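Side-chain contacts in luciferase-like monooxygenase (PDB 7BIP), which probably acts as a monooxygenase in Streptomyces bottropensis, using molecular oxygen in the biosynthesis of the aromatic polyketide rishirilide: residues R27-A32 with H38-V43; G76-V81 with L86-K91; R109-D114 with R256-A261; V193-S198 with K207-Y212; A293-L298 with V305-D310. One frame throughout, in Å; residues are numbered along the deposited sequence.

Contact 1 (R27-A32 with H38-V43)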
# COMPACT_ATOMS: atom_id res chain seq x y z
N ARG A 27 -6.65 12.66 -9.02
CA ARG A 27 -7.75 13.51 -9.48
C ARG A 27 -8.57 12.82 -10.56
O ARG A 27 -9.80 12.97 -10.60
CB ARG A 27 -7.21 14.85 -9.97
CG ARG A 27 -8.27 15.82 -10.50
CD ARG A 27 -9.42 16.01 -9.52
NE ARG A 27 -10.56 16.66 -10.18
CZ ARG A 27 -11.82 16.53 -9.78
NH1 ARG A 27 -12.11 15.79 -8.72
NH2 ARG A 27 -12.79 17.15 -10.44
N LEU A 28 -7.92 12.04 -11.44
CA LEU A 28 -8.67 11.27 -12.43
C LEU A 28 -9.51 10.19 -11.76
O LEU A 28 -10.62 9.88 -12.22
CB LEU A 28 -7.73 10.66 -13.47
CG LEU A 28 -7.01 11.70 -14.34
CD1 LEU A 28 -5.89 11.06 -15.13
CD2 LEU A 28 -7.97 12.40 -15.29
N ALA A 29 -8.98 9.57 -10.71
CA ALA A 29 -9.78 8.63 -9.92
C ALA A 29 -11.01 9.32 -9.33
O ALA A 29 -12.11 8.75 -9.34
CB ALA A 29 -8.92 8.01 -8.83
N GLU A 30 -10.84 10.54 -8.80
CA GLU A 30 -11.99 11.32 -8.31
C GLU A 30 -12.98 11.62 -9.43
O GLU A 30 -14.19 11.53 -9.23
CB GLU A 30 -11.50 12.63 -7.69
CG GLU A 30 -10.75 12.45 -6.35
CD GLU A 30 -10.07 13.74 -5.89
OE1 GLU A 30 -10.19 14.77 -6.59
OE2 GLU A 30 -9.42 13.74 -4.83
N LEU A 31 -12.47 11.98 -10.61
CA LEU A 31 -13.36 12.25 -11.73
C LEU A 31 -14.10 10.99 -12.17
O LEU A 31 -15.28 11.05 -12.53
CB LEU A 31 -12.56 12.86 -12.89
CG LEU A 31 -13.38 13.45 -14.03
CD1 LEU A 31 -14.13 14.70 -13.56
CD2 LEU A 31 -12.48 13.79 -15.21
N ALA A 32 -13.43 9.83 -12.14
CA ALA A 32 -14.13 8.57 -12.41
C ALA A 32 -15.30 8.39 -11.45
O ALA A 32 -16.41 8.01 -11.85
CB ALA A 32 -13.15 7.40 -12.29
N HIS A 38 -17.23 2.81 -13.75
CA HIS A 38 -17.41 1.58 -12.98
C HIS A 38 -16.24 1.33 -12.02
O HIS A 38 -16.45 0.86 -10.90
CB HIS A 38 -17.59 0.40 -13.94
CG HIS A 38 -17.61 -0.94 -13.27
ND1 HIS A 38 -16.54 -1.81 -13.30
CD2 HIS A 38 -18.58 -1.56 -12.55
CE1 HIS A 38 -16.85 -2.91 -12.64
NE2 HIS A 38 -18.08 -2.78 -12.17
N HIS A 39 -15.01 1.62 -12.44
CA HIS A 39 -13.85 1.25 -11.64
C HIS A 39 -12.66 2.14 -11.98
O HIS A 39 -12.67 2.88 -12.97
CB HIS A 39 -13.48 -0.22 -11.85
CG HIS A 39 -12.99 -0.52 -13.24
ND1 HIS A 39 -13.80 -1.11 -14.18
CD2 HIS A 39 -11.79 -0.32 -13.83
CE1 HIS A 39 -13.11 -1.26 -15.31
NE2 HIS A 39 -11.90 -0.79 -15.12
N VAL A 40 -11.63 2.05 -11.13
CA VAL A 40 -10.30 2.59 -11.37
C VAL A 40 -9.31 1.43 -11.26
O VAL A 40 -9.31 0.71 -10.26
CB VAL A 40 -9.93 3.70 -10.35
CG1 VAL A 40 -8.49 4.15 -10.55
CG2 VAL A 40 -10.89 4.90 -10.49
N LYS A 41 -8.49 1.25 -12.29
CA LYS A 41 -7.53 0.15 -12.35
C LYS A 41 -6.12 0.72 -12.42
O LYS A 41 -5.91 1.81 -12.95
CB LYS A 41 -7.82 -0.73 -13.59
CG LYS A 41 -6.84 -1.87 -13.85
CD LYS A 41 -7.31 -2.71 -15.04
CE LYS A 41 -8.52 -3.57 -14.69
NZ LYS A 41 -9.11 -4.14 -15.95
N THR A 42 -5.14 -0.00 -11.87
CA THR A 42 -3.75 0.31 -12.17
C THR A 42 -2.94 -0.97 -12.13
O THR A 42 -3.47 -2.06 -11.86
CB THR A 42 -3.19 1.40 -11.23
OG1 THR A 42 -1.97 1.91 -11.80
CG2 THR A 42 -2.90 0.83 -9.85
N VAL A 43 -1.63 -0.84 -12.36
CA VAL A 43 -0.78 -1.95 -12.75
C VAL A 43 0.37 -2.12 -11.74
O VAL A 43 0.56 -1.31 -10.84
CB VAL A 43 -0.21 -1.76 -14.16
CG1 VAL A 43 -1.33 -1.36 -15.10
CG2 VAL A 43 0.87 -0.69 -14.14
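Where Val40 packs on Ala29 and Ala32, the flat groups lie off to the two flanks and meet their partners edge-on. On the helix, Glu30 OE1 comes to the edge of the Arg27 guanidinium, close to its plane, and takes NH1 at 3.0 Å through its anti lone pair, the one turned away from OE2. Arg27 NH1 also pairs with Glu34, and Glu30 OE2 with Arg67, making a small charged network. On the strand side the imidazoles of His38 and His39 join edge to edge, with 3.0 Å between His38 ND1 and His39 ND1 in a nearly straight bond; their NE2 atoms go on to Glu226 and Ser322 respectively.

The join itself is wholly apolar and small. With CG1 of Val40 anti to the backbone N (chi1 175°), CG2 lies beside that N and makes the closest approaches. It sits 3.8 Å from Ala32 CB and 4.0 Å from Ala29 CB, resting across two consecutive turns of the helix. Both helix residues are alanines, which lets the backbones come close: Ala29 CA and Val40 CA are 6.2 Å apart.

Next along the strand, Lys41 turns to the barrel interior, where NZ bonds Ser322 and His229; calcium has been seen at this residue, though none is bound to this chain here. Helix 18-35 packs outside strand 39-42 in a beta-alpha-beta unit begun by strand 2-6. Ile5 of that strand touches both Val40 and Ala32, Ala64 of helix 57-67 packs on Ala29, and helix 332-345 meets Leu28 and Leu31.

Contact 2 (G76-V81 with L86-K91)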
# COMPACT_ATOMS: atom_id res chain seq x y z
N GLY A 76 -4.75 -4.51 -11.93
CA GLY A 76 -4.56 -5.05 -13.26
C GLY A 76 -3.10 -4.99 -13.68
O GLY A 76 -2.75 -4.19 -14.55
N ALA A 77 -2.24 -5.81 -13.08
CA ALA A 77 -2.60 -6.88 -12.15
C ALA A 77 -1.48 -7.06 -11.13
O ALA A 77 -0.33 -6.72 -11.43
CB ALA A 77 -2.82 -8.18 -12.91
N VAL A 78 -1.79 -7.55 -9.92
CA VAL A 78 -0.71 -7.88 -9.00
C VAL A 78 0.08 -9.06 -9.56
O VAL A 78 -0.45 -9.90 -10.31
CB VAL A 78 -1.23 -8.18 -7.58
CG1 VAL A 78 -1.88 -6.94 -6.96
CG2 VAL A 78 -2.18 -9.37 -7.59
N LEU A 79 1.37 -9.10 -9.23
CA LEU A 79 2.26 -10.14 -9.74
C LEU A 79 2.65 -11.09 -8.62
O LEU A 79 3.65 -10.85 -7.92
CB LEU A 79 3.50 -9.52 -10.40
CG LEU A 79 3.23 -8.52 -11.53
CD1 LEU A 79 4.55 -7.94 -12.04
CD2 LEU A 79 2.46 -9.17 -12.68
N PRO A 80 1.92 -12.19 -8.41
CA PRO A 80 2.25 -13.06 -7.27
C PRO A 80 3.67 -13.60 -7.30
O PRO A 80 4.21 -13.90 -6.23
CB PRO A 80 1.21 -14.19 -7.38
CG PRO A 80 0.56 -14.03 -8.71
CD PRO A 80 0.70 -12.61 -9.11
N VAL A 81 4.30 -13.68 -8.48
CA VAL A 81 5.65 -14.23 -8.57
C VAL A 81 6.65 -13.41 -7.76
O VAL A 81 7.68 -13.95 -7.32
CB VAL A 81 6.07 -14.35 -10.06
CG1 VAL A 81 6.25 -12.98 -10.72
CG2 VAL A 81 7.34 -15.18 -10.20
N LEU A 86 1.47 -14.35 2.00
CA LEU A 86 1.02 -13.77 3.26
C LEU A 86 0.89 -12.26 3.14
O LEU A 86 -0.08 -11.66 3.63
CB LEU A 86 2.00 -14.11 4.39
CG LEU A 86 2.04 -15.57 4.85
CD1 LEU A 86 3.23 -15.77 5.80
CD2 LEU A 86 0.74 -15.97 5.53
N LYS A 87 1.87 -11.62 2.52
CA LYS A 87 1.86 -10.18 2.36
C LYS A 87 0.79 -9.73 1.37
O LYS A 87 0.09 -8.75 1.61
CB LYS A 87 3.23 -9.72 1.87
CG LYS A 87 4.32 -9.99 2.85
CD LYS A 87 4.18 -9.08 4.01
CE LYS A 87 4.42 -7.66 3.56
NZ LYS A 87 5.74 -7.52 2.88
N LEU A 88 0.69 -10.44 0.25
CA LEU A 88 -0.30 -10.09 -0.76
C LEU A 88 -1.71 -10.24 -0.20
O LEU A 88 -2.54 -9.34 -0.35
CB LEU A 88 -0.11 -10.97 -1.99
CG LEU A 88 -0.89 -10.59 -3.25
CD1 LEU A 88 -0.72 -9.11 -3.59
CD2 LEU A 88 -0.36 -11.47 -4.36
N ALA A 89 -1.99 -11.37 0.45
CA ALA A 89 -3.31 -11.54 1.04
C ALA A 89 -3.60 -10.47 2.08
O ALA A 89 -4.70 -9.91 2.12
CB ALA A 89 -3.44 -12.93 1.67
N GLY A 90 -2.60 -10.15 2.91
CA GLY A 90 -2.82 -9.19 3.98
C GLY A 90 -3.08 -7.78 3.47
O GLY A 90 -4.03 -7.13 3.91
N LYS A 91 -2.23 -7.29 2.55
CA LYS A 91 -2.43 -5.91 2.09
C LYS A 91 -3.72 -5.78 1.29
O LYS A 91 -4.41 -4.76 1.39
CB LYS A 91 -1.23 -5.41 1.27
CG LYS A 91 -1.06 -6.02 -0.11
CD LYS A 91 0.09 -5.33 -0.87
CE LYS A 91 1.43 -5.65 -0.26
NZ LYS A 91 2.54 -5.28 -1.19
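Apolar packing carries the whole contact, through the two methyl groups of Leu88 reaching from the helix to Val78 and Pro80. With CG anti to the backbone N (chi1 -170°), the Leu88 side chain leaves helix 85-98 toward the strand, and its fork divides between the two partners. CD1 takes Val78, 4.1 Å from Val78 CB and 4.2 Å from Val78 CG1, the two side chains crossing at a slant. CD2 goes to the proline, lying 4.2 Å from Pro80 CA and 4.4 Å from Pro80 CB. Phe107 of strand 103-107 touches both Val78 and Leu88 and so extends the same apolar patch.

Polar interactions lie round this patch rather than in it. The backbone N of Leu79 bonds Glu44, and Lys91 forms a salt bridge with Asp56. Charged and polar ends on the helix also meet the dimer partner: Lys87 NZ bonds Thr83 OG1 of the second subunit, and Lys91 NZ comes near Lys91 NZ of that subunit, with Asp56 from both chains close by.

Strand 72-78, helix 85-98 and strand 103-107 form a right-handed beta-alpha-beta crossover of a TIM barrel. The non-proline cis peptide between Gly76 and Ala77, just before Val78, is a recurring feature at this strand in the bacterial luciferase family.

Contact 3 (R109-D114 with R256-A261); sequences RAFLPD and RALASA
Phe111 presents the rim of its ring to Leu258, whose CD1 lies near the ring plane, 4.0 Å from Phe111 CE1 and 4.2 Å from Phe111 CZ. The two side chains run at about a right angle to each other. In Phe111 the ring is swung between the backbone N and the carbonyl carbon (chi1 68°), which carries its far end across to the helix, while Leu258 itself also touches Tyr50.

Leu112 lays its CD2 methyl against Ala261, one turn beyond Leu258, at 3.9 Å from Ala261 CB and 3.7 Å from Ala261 O. That carbonyl oxygen is also approached by Pro113 CD at 4.2 Å, so apolar atoms of two successive residues border it. Leu112 also packs on His45 of a loop.

Leu112 is the N-cap of helix 113-119 and Pro113 its first residue, a place that suits proline because no backbone N-H is needed there. Through Phe111 and Leu112 the loop after strand 103-107 lies against the last turns of helix 240-262. Residues 264-285, just beyond that helix, are not modelled, which is consistent with the mobile loop known at the C-terminal end of the TIM barrel in bacterial luciferase.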
# COMPACT_ATOMS: atom_id res chain seq x y z
N ARG A 109 0.71 -12.57 -14.89
CA ARG A 109 2.05 -13.11 -15.08
C ARG A 109 3.02 -11.99 -15.41
O ARG A 109 2.68 -11.03 -16.09
CB ARG A 109 2.07 -14.15 -16.20
CG ARG A 109 1.05 -15.26 -16.07
CD ARG A 109 1.55 -16.40 -15.20
NE ARG A 109 2.91 -16.82 -15.51
CZ ARG A 109 3.23 -17.73 -16.44
NH1 ARG A 109 4.50 -18.04 -16.65
NH2 ARG A 109 2.28 -18.31 -17.15
N ALA A 110 4.24 -12.12 -14.91
CA ALA A 110 5.26 -11.16 -15.28
C ALA A 110 5.87 -11.55 -16.62
O ALA A 110 5.85 -12.71 -17.03
CB ALA A 110 6.34 -11.07 -14.21
N PHE A 111 6.43 -10.55 -17.31
CA PHE A 111 7.12 -10.85 -18.56
C PHE A 111 8.35 -9.99 -18.83
O PHE A 111 9.10 -10.32 -19.75
CB PHE A 111 6.15 -10.72 -19.74
CG PHE A 111 5.70 -9.32 -20.02
CD1 PHE A 111 6.26 -8.58 -21.05
CD2 PHE A 111 4.69 -8.74 -19.25
CE1 PHE A 111 5.84 -7.28 -21.30
CE2 PHE A 111 4.27 -7.44 -19.50
CZ PHE A 111 4.84 -6.71 -20.53
N LEU A 112 8.59 -8.92 -18.08
CA LEU A 112 9.77 -8.09 -18.32
C LEU A 112 11.00 -8.82 -17.79
O LEU A 112 11.04 -9.16 -16.61
CB LEU A 112 9.63 -6.73 -17.66
CG LEU A 112 8.50 -5.83 -18.18
CD1 LEU A 112 8.49 -4.49 -17.44
CD2 LEU A 112 8.65 -5.62 -19.68
N PRO A 113 12.01 -9.07 -18.62
CA PRO A 113 13.16 -9.86 -18.14
C PRO A 113 13.90 -9.21 -16.98
O PRO A 113 14.34 -9.92 -16.06
CB PRO A 113 14.04 -9.99 -19.39
CG PRO A 113 13.07 -9.85 -20.53
CD PRO A 113 12.07 -8.83 -20.07
N ASP A 114 14.03 -7.88 -16.97
CA ASP A 114 14.73 -7.23 -15.87
C ASP A 114 14.02 -7.41 -14.54
O ASP A 114 14.66 -7.41 -13.48
CB ASP A 114 14.92 -5.74 -16.16
CG ASP A 114 15.89 -5.49 -17.29
OD1 ASP A 114 15.98 -4.34 -17.76
OD2 ASP A 114 16.55 -6.46 -17.73
N ARG A 256 6.81 2.57 -27.44
CA ARG A 256 8.26 2.73 -27.34
C ARG A 256 8.77 2.32 -25.96
O ARG A 256 9.76 1.60 -25.84
CB ARG A 256 8.65 4.17 -27.65
CG ARG A 256 10.12 4.36 -27.93
CD ARG A 256 10.49 5.83 -28.01
NE ARG A 256 10.42 6.48 -26.71
CZ ARG A 256 10.86 7.71 -26.46
NH1 ARG A 256 11.40 8.43 -27.43
NH2 ARG A 256 10.75 8.21 -25.24
N ALA A 257 8.10 2.80 -24.90
CA ALA A 257 8.44 2.38 -23.55
C ALA A 257 8.39 0.86 -23.41
O ALA A 257 9.24 0.26 -22.73
CB ALA A 257 7.48 3.03 -22.54
N LEU A 258 7.41 0.23 -24.06
CA LEU A 258 7.30 -1.23 -24.00
C LEU A 258 8.48 -1.88 -24.71
O LEU A 258 9.13 -2.78 -24.15
CB LEU A 258 5.98 -1.68 -24.62
CG LEU A 258 5.84 -3.20 -24.75
CD1 LEU A 258 6.03 -3.89 -23.40
CD2 LEU A 258 4.50 -3.59 -25.37
N ALA A 259 8.79 -1.43 -25.92
CA ALA A 259 9.90 -2.02 -26.66
C ALA A 259 11.20 -1.89 -25.88
O ALA A 259 12.00 -2.83 -25.81
CB ALA A 259 10.03 -1.35 -28.03
N SER A 260 11.41 -0.73 -25.25
CA SER A 260 12.62 -0.53 -24.46
C SER A 260 12.64 -1.43 -23.23
O SER A 260 13.70 -1.90 -22.81
CB SER A 260 12.72 0.94 -24.05
OG SER A 260 13.67 1.12 -23.02
N ALA A 261 11.47 -1.71 -22.65
CA ALA A 261 11.44 -2.50 -21.43
C ALA A 261 11.55 -4.00 -21.69
O ALA A 261 12.03 -4.74 -20.83
CB ALA A 261 10.16 -2.21 -20.64

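Contact 4 (V193-S198 with K207-Y212)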
# COMPACT_ATOMS: atom_id res chain seq x y z
N VAL A 193 -11.44 -13.53 -15.74
CA VAL A 193 -10.34 -13.54 -16.70
C VAL A 193 -10.10 -12.12 -17.22
O VAL A 193 -11.02 -11.30 -17.32
CB VAL A 193 -10.62 -14.56 -17.84
CG1 VAL A 193 -11.68 -14.06 -18.82
CG2 VAL A 193 -9.34 -14.95 -18.54
N MET A 194 -8.83 -11.81 -17.49
CA MET A 194 -8.45 -10.55 -18.11
C MET A 194 -7.74 -10.86 -19.42
O MET A 194 -6.73 -11.57 -19.42
CB MET A 194 -7.56 -9.71 -17.17
CG MET A 194 -8.00 -9.78 -15.71
SD MET A 194 -6.95 -8.80 -14.61
CE MET A 194 -7.89 -7.28 -14.60
N LEU A 195 -8.28 -10.36 -20.53
CA LEU A 195 -7.76 -10.64 -21.85
C LEU A 195 -7.12 -9.39 -22.44
O LEU A 195 -7.31 -8.28 -21.94
CB LEU A 195 -8.87 -11.16 -22.78
CG LEU A 195 -9.69 -12.36 -22.28
CD1 LEU A 195 -10.58 -12.89 -23.40
CD2 LEU A 195 -8.78 -13.45 -21.76
N VAL A 196 -6.36 -9.58 -23.52
CA VAL A 196 -5.56 -8.50 -24.09
C VAL A 196 -5.88 -8.35 -25.57
O VAL A 196 -5.14 -8.85 -26.44
CB VAL A 196 -4.06 -8.75 -23.86
CG1 VAL A 196 -3.24 -7.54 -24.32
CG2 VAL A 196 -3.81 -9.03 -22.38
N PRO A 197 -6.98 -7.68 -25.91
CA PRO A 197 -7.39 -7.60 -27.32
C PRO A 197 -6.47 -6.74 -28.16
O PRO A 197 -6.45 -6.89 -29.39
CB PRO A 197 -8.79 -6.99 -27.25
CG PRO A 197 -8.77 -6.20 -25.98
CD PRO A 197 -7.96 -7.04 -25.02
N SER A 198 -5.70 -5.85 -27.54
CA SER A 198 -4.89 -4.91 -28.30
C SER A 198 -3.68 -5.56 -28.95
O SER A 198 -3.05 -4.94 -29.81
CB SER A 198 -4.45 -3.76 -27.39
OG SER A 198 -3.57 -4.22 -26.39
N LYS A 207 -12.16 -16.99 -29.45
CA LYS A 207 -12.06 -18.41 -29.14
C LYS A 207 -11.64 -18.63 -27.70
O LYS A 207 -12.09 -19.59 -27.05
CB LYS A 207 -11.08 -19.10 -30.10
CG LYS A 207 -11.67 -19.34 -31.50
CD LYS A 207 -13.08 -19.92 -31.43
CE LYS A 207 -14.10 -19.02 -32.13
NZ LYS A 207 -15.51 -19.38 -31.78
N THR A 208 -10.80 -17.74 -27.16
CA THR A 208 -10.50 -17.78 -25.73
C THR A 208 -11.75 -17.57 -24.90
O THR A 208 -11.98 -18.26 -23.90
CB THR A 208 -9.44 -16.73 -25.39
OG1 THR A 208 -8.25 -16.99 -26.12
CG2 THR A 208 -9.12 -16.75 -23.90
N LEU A 209 -12.59 -16.61 -25.30
CA LEU A 209 -13.84 -16.38 -24.57
C LEU A 209 -14.75 -17.60 -24.67
O LEU A 209 -15.42 -17.96 -23.69
CB LEU A 209 -14.54 -15.13 -25.11
CG LEU A 209 -13.93 -13.81 -24.62
CD1 LEU A 209 -14.36 -12.65 -25.52
CD2 LEU A 209 -14.33 -13.55 -23.19
N SER A 210 -14.80 -18.23 -25.84
CA SER A 210 -15.62 -19.42 -26.01
C SER A 210 -15.13 -20.56 -25.12
O SER A 210 -15.92 -21.22 -24.44
CB SER A 210 -15.63 -19.85 -27.48
OG SER A 210 -16.58 -20.88 -27.69
N LEU A 211 -13.81 -20.79 -25.11
CA LEU A 211 -13.25 -21.80 -24.21
C LEU A 211 -13.53 -21.47 -22.75
O LEU A 211 -13.83 -22.36 -21.95
CB LEU A 211 -11.75 -21.95 -24.44
CG LEU A 211 -11.29 -22.33 -25.84
CD1 LEU A 211 -9.78 -22.32 -25.91
CD2 LEU A 211 -11.84 -23.69 -26.23
N TYR A 212 -13.42 -20.19 -22.39
CA TYR A 212 -13.68 -19.79 -21.01
C TYR A 212 -15.14 -20.02 -20.65
O TYR A 212 -15.44 -20.63 -19.62
CB TYR A 212 -13.29 -18.32 -20.81
CG TYR A 212 -13.66 -17.76 -19.46
CD1 TYR A 212 -12.94 -18.11 -18.32
CD2 TYR A 212 -14.74 -16.89 -19.31
CE1 TYR A 212 -13.28 -17.60 -17.08
CE2 TYR A 212 -15.09 -16.39 -18.08
CZ TYR A 212 -14.35 -16.74 -16.96
OH TYR A 212 -14.69 -16.24 -15.73
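This is the strand-helix half of a beta-alpha-beta crossover in the TIM barrel, running from strand 192-195 through helix 202-218 to strand 228-236, and Val193, Leu195, Thr208, Leu209 and Tyr212 fill the layer between strand and helix. The axes of the short segments 193-195 and 207-212 run nearly antiparallel (171°) at a closest approach of 10.7 Å, as the return leg of such a unit requires.

Leu195 fits between two neighbouring helix residues. The Leu195 and Leu209 side chains cross obliquely, with CD1 of Leu195 3.7 Å from Leu209 CG and 3.8 Å from Leu209 CD2. Its CD2 meets Thr208 tip to tip, 3.9 Å from Thr208 CG2. Thr208 can offer that methyl because its hydroxyl turns back along its own helix, where OG1 bonds Gln204 O; a polar atom in a buried layer is thus satisfied. Ile228 and Met230 of the next strand close on Leu209, and helix 180-188 flanks Thr208 and Tyr212. Met194, between the two contacting strand residues, packs instead on Leu173 and Ala175 of strand 171-175.

At the other end, Val193 and Tyr212 run alongside one another, pointing opposite ways, and Tyr212 OH is held by His191 O, which helps fix how the ring sits. Val193 CG1, placed between the backbone N and the carbonyl carbon by a chi1 of 74°, stands over one face of the Tyr212 ring in a CH-pi contact, 4.0 Å from the centroid and almost exactly on the normal.

Contact 5 (A293-L298 with V305-D310); sequences AERKAL and VRAAID
A bend at chi2 (79°), with CG beside the backbone N, folds the Arg295 side chain onto Ala308, after which an extended chi3 takes the guanidinium along the helix surface. Ala308 CA lies under one face of that group, toward its rim, with Arg295 NH1 3.7 Å from Ala308 CA. The aliphatic part shares the same alanine, Arg295 CG being 3.8 Å from Ala308 CB. The polar end is held from elsewhere: NE forms a salt bridge with Asp311, and NH2 bonds Val292 O. With an alanine in place of Arg295, Asp311 would probably lose its charged mate and Ala308 the flat group that shields it.

The positive phi of Arg295 (61°) belongs to a Schellman motif that ends helix 287-293 and turns the chain toward strand 298-300, a short strand that adds on in parallel to strand 228-236 of the TIM barrel and is followed directly by helix 302-316. Just past that turn, Lys296 NZ reaches back to Glu294 OE2 at 2.7 Å, from above the carboxylate plane.

At the strand, Leu298 spreads over three helix residues. CD2 lies 3.9 Å from Ala308 CB, CD1 lies 4.2 Å from Ile309 CG1, and CB lies 4.2 Å from Val305 CG1. Val305 also sets its other methyl against the Leu298 backbone, Val305 CG2 lying 3.8 Å from Leu298 C, while Tyr232 and Leu236 of strand 228-236 pack on Leu298 and Val305 respectively.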
# COMPACT_ATOMS: atom_id res chain seq x y z
N ALA A 293 -8.75 0.87 -36.78
CA ALA A 293 -9.72 0.22 -37.65
C ALA A 293 -10.04 -1.19 -37.18
O ALA A 293 -11.17 -1.67 -37.38
CB ALA A 293 -9.20 0.19 -39.08
N GLU A 294 -9.08 -1.86 -36.57
CA GLU A 294 -9.27 -3.21 -36.06
C GLU A 294 -9.84 -3.24 -34.65
O GLU A 294 -10.00 -4.32 -34.08
CB GLU A 294 -7.94 -3.98 -36.08
CG GLU A 294 -7.43 -4.29 -37.48
CD GLU A 294 -6.07 -4.95 -37.48
OE1 GLU A 294 -5.59 -5.30 -38.57
OE2 GLU A 294 -5.47 -5.11 -36.39
N ARG A 295 -10.15 -2.07 -34.09
CA ARG A 295 -10.70 -1.94 -32.74
C ARG A 295 -9.73 -2.50 -31.69
O ARG A 295 -10.13 -3.16 -30.73
CB ARG A 295 -12.08 -2.60 -32.64
CG ARG A 295 -13.22 -1.73 -33.20
CD ARG A 295 -13.30 -1.75 -34.71
NE ARG A 295 -14.42 -0.91 -35.15
CZ ARG A 295 -14.32 0.38 -35.46
NH1 ARG A 295 -15.40 1.05 -35.82
NH2 ARG A 295 -13.14 0.99 -35.42
N LYS A 296 -8.45 -2.21 -31.87
CA LYS A 296 -7.43 -2.52 -30.88
C LYS A 296 -7.12 -1.35 -29.97
O LYS A 296 -6.34 -1.49 -29.03
CB LYS A 296 -6.15 -3.01 -31.57
CG LYS A 296 -6.31 -4.37 -32.22
CD LYS A 296 -5.05 -4.77 -32.96
CE LYS A 296 -4.92 -6.28 -33.06
NZ LYS A 296 -5.57 -6.81 -34.29
N ALA A 297 -7.74 -0.20 -30.23
CA ALA A 297 -7.59 1.02 -29.45
C ALA A 297 -8.84 1.85 -29.68
O ALA A 297 -9.39 1.85 -30.79
CB ALA A 297 -6.34 1.81 -29.85
N LEU A 298 -9.28 2.56 -28.65
CA LEU A 298 -10.53 3.32 -28.68
C LEU A 298 -10.16 4.80 -28.75
O LEU A 298 -10.21 5.53 -27.75
CB LEU A 298 -11.40 3.01 -27.45
CG LEU A 298 -11.86 1.56 -27.34
CD1 LEU A 298 -12.71 1.35 -26.10
CD2 LEU A 298 -12.66 1.21 -28.59
N VAL A 305 -15.83 6.21 -31.45
CA VAL A 305 -15.62 5.23 -30.39
C VAL A 305 -16.93 4.51 -30.08
O VAL A 305 -16.92 3.34 -29.71
CB VAL A 305 -15.01 5.93 -29.17
CG1 VAL A 305 -15.01 5.01 -27.94
CG2 VAL A 305 -13.57 6.37 -29.49
N ARG A 306 -18.08 5.17 -30.28
CA ARG A 306 -19.36 4.49 -30.12
C ARG A 306 -19.48 3.34 -31.11
O ARG A 306 -19.86 2.22 -30.75
CB ARG A 306 -20.52 5.48 -30.30
CG ARG A 306 -21.88 4.82 -30.51
CD ARG A 306 -22.46 4.30 -29.21
NE ARG A 306 -23.62 3.44 -29.44
CZ ARG A 306 -24.87 3.88 -29.54
NH1 ARG A 306 -25.14 5.18 -29.44
NH2 ARG A 306 -25.86 3.02 -29.75
N ALA A 307 -19.16 3.61 -32.38
CA ALA A 307 -19.23 2.55 -33.39
C ALA A 307 -18.24 1.44 -33.07
O ALA A 307 -18.53 0.26 -33.28
CB ALA A 307 -18.97 3.13 -34.78
N ALA A 308 -17.06 1.81 -32.56
CA ALA A 308 -16.05 0.81 -32.22
C ALA A 308 -16.53 -0.08 -31.08
O ALA A 308 -16.36 -1.30 -31.13
CB ALA A 308 -14.74 1.50 -31.85
N ILE A 309 -17.11 0.52 -30.03
CA ILE A 309 -17.59 -0.28 -28.90
C ILE A 309 -18.70 -1.23 -29.34
O ILE A 309 -18.73 -2.40 -28.94
CB ILE A 309 -18.05 0.64 -27.75
CG1 ILE A 309 -16.84 1.31 -27.09
CG2 ILE A 309 -18.84 -0.16 -26.71
CD1 ILE A 309 -17.22 2.48 -26.20
N ASP A 310 -19.64 -0.74 -30.17
CA ASP A 310 -20.70 -1.61 -30.66
C ASP A 310 -20.14 -2.80 -31.44
O ASP A 310 -20.68 -3.91 -31.35
CB ASP A 310 -21.69 -0.81 -31.52
CG ASP A 310 -22.48 0.20 -30.70
OD1 ASP A 310 -22.42 0.15 -29.45
OD2 ASP A 310 -23.16 1.06 -31.30

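From the N terminus, contact 1 closes a short loop between helix 18-35 and strand 39-42, and contact 2 another between strand 72-78 and helix 85-98; the strands are sheet neighbours, with Thr42 O 2.8 Å from Gly76 N in a probable hydrogen bond. Contact 3 spans 142 residues, bringing the loop after strand 103-107 to helix 240-262, and its start packs beside contact 2. Contact 4 falls within that long span and joins strand 192-195 to its helix. Contact 5 follows in series later in the chain, beside contact 4, where Ser198 packs on Lys296. None cross: four are local pairings round the barrel, and contact 3 alone joins parts far apart in sequence.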